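Local coordinates for protein methyltransferase FkbM (Methylobacillus flagellatus KT, PDB 2PY6) that probably transfers methyl groups to a substrate that is not yet established, at residues A[146-151]-A[160-165]; A[140-145]-A[200-205]. All blocks are in the same frame, centred on the assembly; numbering follows the deposited sequence.

Contact 1. Residues A[146-151]-A[160-165]. With EDO (1,2-ethanediol), chain C.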
loop_
_atom_site.group_PDB
_atom_site.type_symbol
_atom_site.label_atom_id
_atom_site.label_comp_id
_atom_site.label_asym_id
_atom_site.label_seq_id
_atom_site.Cartn_x
_atom_site.Cartn_y
_atom_site.Cartn_z
ATOM N N ALA A 146 32.400 1.687 -7.361
ATOM C CA ALA A 146 32.273 2.183 -8.730
ATOM C C ALA A 146 32.991 3.539 -8.888
ATOM O O ALA A 146 33.756 3.733 -9.838
ATOM C CB ALA A 146 30.808 2.354 -9.113
ATOM N N VAL A 147 32.713 4.479 -7.972
ATOM C CA VAL A 147 33.328 5.821 -8.017
ATOM C C VAL A 147 34.862 5.727 -8.055
ATOM O O VAL A 147 35.496 6.387 -8.853
ATOM C CB VAL A 147 32.849 6.715 -6.874
ATOM C CG1 VAL A 147 33.653 8.018 -6.803
ATOM C CG2 VAL A 147 31.365 7.026 -7.041
ATOM N N ARG A 148 35.436 4.852 -7.231
ATOM C CA ARG A 148 36.866 4.684 -7.169
ATOM C C ARG A 148 37.441 3.927 -8.351
ATOM O O ARG A 148 38.481 4.307 -8.873
ATOM C CB ARG A 148 37.251 3.982 -5.859
ATOM C CG ARG A 148 38.785 3.760 -5.685
ATOM C CD ARG A 148 39.072 3.186 -4.297
ATOM N NE ARG A 148 38.843 4.178 -3.257
ATOM C CZ ARG A 148 38.917 3.917 -1.957
ATOM N NH1 ARG A 148 39.256 2.711 -1.544
ATOM N NH2 ARG A 148 38.707 4.883 -1.068
ATOM N N ALA A 149 36.764 2.862 -8.782
ATOM C CA ALA A 149 37.279 1.992 -9.847
ATOM C C ALA A 149 37.299 2.631 -11.218
ATOM O O ALA A 149 38.128 2.291 -12.036
ATOM C CB ALA A 149 36.499 0.672 -9.896
ATOM N N PHE A 150 36.359 3.539 -11.457
ATOM C CA PHE A 150 36.234 4.246 -12.723
ATOM C C PHE A 150 36.772 5.664 -12.694
ATOM O O PHE A 150 36.615 6.363 -13.664
ATOM C CB PHE A 150 34.758 4.224 -13.169
ATOM C CG PHE A 150 34.291 2.853 -13.596
ATOM C CD1 PHE A 150 34.832 2.262 -14.720
ATOM C CD2 PHE A 150 33.355 2.148 -12.851
ATOM C CE1 PHE A 150 34.438 1.005 -15.121
ATOM C CE2 PHE A 150 32.972 0.879 -13.231
ATOM C CZ PHE A 150 33.511 0.310 -14.367
ATOM N N GLY A 151 37.420 6.061 -11.598
ATOM C CA GLY A 151 38.027 7.376 -11.438
ATOM C C GLY A 151 37.042 8.524 -11.572
ATOM O O GLY A 151 37.293 9.479 -12.315
ATOM N N VAL A 160 28.316 11.740 -2.183
ATOM C CA VAL A 160 28.510 10.330 -2.518
ATOM C C VAL A 160 29.912 10.072 -3.118
ATOM O O VAL A 160 30.169 8.989 -3.667
ATOM C CB VAL A 160 27.376 9.785 -3.437
ATOM C CG1 VAL A 160 26.028 10.002 -2.773
ATOM C CG2 VAL A 160 27.372 10.442 -4.840
ATOM N N ASP A 161 30.831 11.028 -2.920
ATOM C CA ASP A 161 32.176 10.947 -3.481
ATOM C C ASP A 161 33.126 10.146 -2.586
ATOM O O ASP A 161 32.824 9.842 -1.426
ATOM C CB ASP A 161 32.750 12.354 -3.729
ATOM C CG ASP A 161 33.724 12.409 -4.917
ATOM O OD1 ASP A 161 34.182 11.347 -5.399
ATOM O OD2 ASP A 161 34.034 13.524 -5.379
ATOM N N ASP A 162 34.273 9.811 -3.166
ATOM C CA ASP A 162 35.316 9.034 -2.541
ATOM C C ASP A 162 36.196 9.932 -1.731
ATOM O O ASP A 162 36.989 10.675 -2.299
ATOM C CB ASP A 162 36.153 8.347 -3.622
ATOM C CG ASP A 162 37.230 7.437 -3.061
ATOM O OD1 ASP A 162 37.430 7.369 -1.823
ATOM O OD2 ASP A 162 37.934 6.831 -3.892
ATOM N N TRP A 163 36.114 9.800 -0.400
ATOM C CA TRP A 163 36.882 10.641 0.505
ATOM C C TRP A 163 38.155 9.975 0.965
ATOM O O TRP A 163 38.818 10.500 1.856
ATOM C CB TRP A 163 36.024 11.046 1.710
ATOM C CG TRP A 163 34.839 11.898 1.332
ATOM C CD1 TRP A 163 34.596 12.463 0.110
ATOM C CD2 TRP A 163 33.823 12.395 2.200
ATOM N NE1 TRP A 163 33.467 13.200 0.146
ATOM C CE2 TRP A 163 32.968 13.191 1.419
ATOM C CE3 TRP A 163 33.521 12.207 3.539
ATOM C CZ2 TRP A 163 31.835 13.800 1.935
ATOM C CZ3 TRP A 163 32.412 12.830 4.055
ATOM C CH2 TRP A 163 31.584 13.616 3.258
ATOM N N GLY A 164 38.515 8.853 0.324
ATOM C CA GLY A 164 39.692 8.070 0.692
ATOM C C GLY A 164 40.988 8.841 0.805
ATOM O O GLY A 164 41.629 8.817 1.861
ATOM N N ALA A 165 41.367 9.497 -0.288
ATOM C CA ALA A 165 42.615 10.278 -0.393
ATOM C C ALA A 165 42.738 11.398 0.643
ATOM O O ALA A 165 43.814 11.645 1.139
ATOM C CB ALA A 165 42.723 10.863 -1.770
HETATM C C1 EDO C . 34.950 6.114 -0.394
HETATM O O1 EDO C . 34.761 4.737 -0.211
HETATM C C2 EDO C . 33.721 6.893 0.066
HETATM O O2 EDO C . 34.124 8.027 0.850
#
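Arg148 and Asp162 carry this contact with a two-pronged salt bridge. The guanidinium offers its NE side: Arg148 NE lies 2.9 Å from Asp162 OD2 with a nearly straight N-H...O angle of 170°, while Arg148 NH2 reaches Asp162 OD1, also at 2.9 Å. Both oxygens are met on their syn sides but tilted out of the carboxylate plane, the two planes being turned 35° apart. With CG anti to the backbone N (chi1 -180°), the arginine runs extended and bends only at chi3, which swings NE and NH2 onto the acid.

Further hydrogen bonds surround the pair. Gly164 N donates to Asp162 OD1 over 2.8 Å, from the face opposite to Arg148 NH2, so two donors grip this oxygen. Separately, Asp161 OD1 accepts from Asp162 N at 2.7 Å, steadying the backbone there. Arg148 NH1 is held by the carbonyls of Leu198 and Phe36, and Gln153 bonds to Asp162 OD2. A 1,2-ethanediol, probably from the crystallisation liquor, accepts from Trp163 N at its O2, which donates to Asp161 O; the diol also bonds to His197 ND1.

In van der Waals contact, Val147 points at segment 160-165 and lies alongside Asp162, its CG1 3.7 Å from Asp161 OD1 and 4.1 Å from Asp162 CB, its CG2 facing the Val160 carbonyl.

Asp162 thus heads an Asx turn leading into helix 164-169, tied to helix 143-149.

Contact 2. Residues A[140-145]-A[200-205]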
loop_
_atom_site.group_PDB
_atom_site.type_symbol
_atom_site.label_atom_id
_atom_site.label_comp_id
_atom_site.label_asym_id
_atom_site.label_seq_id
_atom_site.Cartn_x
_atom_site.Cartn_y
_atom_site.Cartn_z
ATOM N N HIS A 140 31.293 -7.630 -9.643
ATOM C CA HIS A 140 30.344 -6.650 -9.128
ATOM C C HIS A 140 30.956 -5.659 -8.149
ATOM O O HIS A 140 31.975 -5.954 -7.513
ATOM C CB HIS A 140 29.091 -7.352 -8.534
ATOM C CG HIS A 140 29.375 -8.281 -7.407
ATOM N ND1 HIS A 140 30.066 -9.460 -7.566
ATOM C CD2 HIS A 140 29.043 -8.209 -6.096
ATOM C CE1 HIS A 140 30.162 -10.066 -6.397
ATOM N NE2 HIS A 140 29.546 -9.327 -5.491
ATOM N N LEU A 141 30.290 -4.502 -8.040
ATOM C CA LEU A 141 30.728 -3.361 -7.242
ATOM C C LEU A 141 29.564 -2.643 -6.627
ATOM O O LEU A 141 28.512 -2.586 -7.217
ATOM C CB LEU A 141 31.322 -2.269 -8.139
ATOM C CG LEU A 141 32.538 -2.493 -8.977
ATOM C CD1 LEU A 141 32.600 -1.430 -10.049
ATOM C CD2 LEU A 141 33.773 -2.487 -8.107
ATOM N N ASN A 142 29.788 -2.048 -5.470
ATOM C CA ASN A 142 28.809 -1.136 -4.871
ATOM C C ASN A 142 29.156 0.286 -5.411
ATOM O O ASN A 142 30.185 0.465 -6.130
ATOM C CB ASN A 142 28.794 -1.218 -3.349
ATOM C CG ASN A 142 30.058 -0.717 -2.706
ATOM O OD1 ASN A 142 30.724 0.186 -3.202
ATOM N ND2 ASN A 142 30.373 -1.284 -1.564
ATOM N N PHE A 143 28.329 1.271 -5.089
ATOM C CA PHE A 143 28.518 2.607 -5.627
ATOM C C PHE A 143 29.869 3.272 -5.277
ATOM O O PHE A 143 30.518 3.846 -6.153
ATOM C CB PHE A 143 27.360 3.512 -5.261
ATOM C CG PHE A 143 27.430 4.836 -5.927
ATOM C CD1 PHE A 143 26.956 4.996 -7.220
ATOM C CD2 PHE A 143 28.008 5.916 -5.282
ATOM C CE1 PHE A 143 27.046 6.210 -7.840
ATOM C CE2 PHE A 143 28.099 7.129 -5.905
ATOM C CZ PHE A 143 27.624 7.278 -7.187
ATOM N N GLU A 144 30.315 3.146 -4.038
ATOM C CA GLU A 144 31.579 3.775 -3.637
ATOM C C GLU A 144 32.727 3.144 -4.387
ATOM O O GLU A 144 33.657 3.853 -4.788
ATOM C CB GLU A 144 31.833 3.663 -2.137
ATOM C CG GLU A 144 31.091 4.655 -1.291
ATOM C CD GLU A 144 29.584 4.456 -1.234
ATOM O OE1 GLU A 144 29.130 3.298 -1.380
ATOM O OE2 GLU A 144 28.873 5.472 -1.016
ATOM N N GLN A 145 32.654 1.812 -4.560
ATOM C CA GLN A 145 33.635 1.058 -5.355
ATOM C C GLN A 145 33.601 1.478 -6.816
ATOM O O GLN A 145 34.653 1.613 -7.443
ATOM C CB GLN A 145 33.412 -0.447 -5.235
ATOM C CG GLN A 145 33.673 -1.014 -3.803
ATOM C CD GLN A 145 33.328 -2.496 -3.679
ATOM O OE1 GLN A 145 32.336 -2.963 -4.238
ATOM N NE2 GLN A 145 34.133 -3.231 -2.938
ATOM N N CYS A 200 35.672 1.489 1.100
ATOM C CA CYS A 200 34.385 1.428 0.364
ATOM C C CYS A 200 33.494 0.291 0.884
ATOM O O CYS A 200 32.614 -0.138 0.183
ATOM C CB CYS A 200 34.567 1.232 -1.153
ATOM S SG CYS A 200 35.642 2.384 -1.986
ATOM N N GLU A 201 33.725 -0.173 2.114
ATOM C CA GLU A 201 33.007 -1.292 2.694
ATOM C C GLU A 201 31.972 -0.822 3.711
ATOM O O GLU A 201 32.319 -0.487 4.839
ATOM C CB GLU A 201 33.991 -2.283 3.375
ATOM C CG GLU A 201 33.301 -3.428 4.148
ATOM C CD GLU A 201 32.242 -4.192 3.328
ATOM O OE1 GLU A 201 32.604 -4.946 2.424
ATOM O OE2 GLU A 201 31.039 -4.069 3.621
ATOM N N PRO A 202 30.688 -0.803 3.324
ATOM C CA PRO A 202 29.664 -0.319 4.262
ATOM C C PRO A 202 29.485 -1.082 5.565
ATOM O O PRO A 202 28.953 -0.514 6.519
ATOM C CB PRO A 202 28.388 -0.386 3.440
ATOM C CG PRO A 202 28.633 -1.337 2.386
ATOM C CD PRO A 202 30.086 -1.154 2.029
ATOM N N GLU A 203 29.880 -2.351 5.617
ATOM C CA GLU A 203 29.796 -3.118 6.864
ATOM C C GLU A 203 30.504 -2.397 8.023
ATOM O O GLU A 203 30.175 -2.656 9.186
ATOM C CB GLU A 203 30.324 -4.549 6.703
ATOM C CG GLU A 203 29.444 -5.492 5.872
ATOM C CD GLU A 203 28.041 -5.711 6.464
ATOM O OE1 GLU A 203 27.888 -5.867 7.698
ATOM O OE2 GLU A 203 27.084 -5.747 5.680
ATOM N N TYR A 204 31.465 -1.513 7.725
ATOM C CA TYR A 204 32.096 -0.718 8.793
ATOM C C TYR A 204 31.081 0.142 9.569
ATOM O O TYR A 204 31.130 0.148 10.795
ATOM C CB TYR A 204 33.272 0.118 8.288
ATOM C CG TYR A 204 34.505 -0.693 8.155
ATOM C CD1 TYR A 204 35.217 -1.060 9.282
ATOM C CD2 TYR A 204 34.972 -1.105 6.905
ATOM C CE1 TYR A 204 36.332 -1.875 9.166
ATOM C CE2 TYR A 204 36.109 -1.892 6.772
ATOM C CZ TYR A 204 36.789 -2.263 7.905
ATOM O OH TYR A 204 37.915 -3.040 7.800
ATOM N N TYR A 205 30.180 0.836 8.871
ATOM C CA TYR A 205 29.083 1.583 9.512
ATOM C C TYR A 205 28.190 0.661 10.306
ATOM O O TYR A 205 27.762 1.008 11.393
ATOM C CB TYR A 205 28.096 2.236 8.495
ATOM C CG TYR A 205 28.630 3.448 7.827
ATOM C CD1 TYR A 205 28.996 4.553 8.588
ATOM C CD2 TYR A 205 28.733 3.537 6.438
ATOM C CE1 TYR A 205 29.486 5.722 8.005
ATOM C CE2 TYR A 205 29.211 4.709 5.842
ATOM C CZ TYR A 205 29.594 5.807 6.643
ATOM O OH TYR A 205 30.103 6.997 6.110
#
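The backbones of Glu144 and Cys200 approach to 5.4 Å between CA atoms, where the first turn of helix 143-149 meets the end of helix 184-199, which Cys200 leaves with positive phi (69°). Asn142 makes the polar link: its ND2 donates to Cys200 O over 3.1 Å, the N-H...O angle being 169° and the acceptor lying near the amide plane. The same amide group also touches Pro202, whose CD sits 3.6 Å from Asn142 ND2.

The other end of the amide caps its own helix. Asn142 OD1 accepts from Gln145 N at 2.9 Å, and Gln145 OE1 accepts from Asn142 N at 3.0 Å, completing a capping box. With CG between the backbone N and carbonyl carbon (chi1 67°), the amide comes over the helix start, and the turn about chi2 points OD1 to Gln145 N and ND2 to Cys200 O. An alanine here is likely to leave Gln145 N without its cap and Cys200 O without this donor.

Cys200 packs by its CB, which meets Gln145 CG at 3.6 Å and Glu144 CB at 3.8 Å, while its SG lies beside the Glu144 carbonyl. The Glu144 carboxylate looks elsewhere, to salt bridges with Arg121 and Arg401. Farther along the same segment, Glu201 and Glu203, which do not touch 140-145, form salt bridges with Lys249 and Arg218 of the second subunit.

Beyond van der Waals contact, then, one buried, uncharged amide meets the needs of two chain ends at once: a carbonyl just past the end of one helix and a first-turn N-H of another.

Overall arrangement
Both contacts use helix 143-149, contact 2 at its N-terminal end and contact 1 nearer its C-terminal end, and their centres lie about 10 Å apart. Each is largely buried. Contact 1 bridges a short chain separation with paired charges, whereas contact 2 joins parts far apart in sequence through a neutral amide and van der Waals packing. They meet directly: Arg148 CZ lies 3.6 Å from Cys200 SG, and Val160 CG2 packs on Phe143 CE2 at the same distance. Arg401 reaches both, through Asp161 O and Glu144. No other protein chain of the assembly touches the segments of contact 1, while segment 200-205 also reaches the second subunit through Glu201 and Glu203.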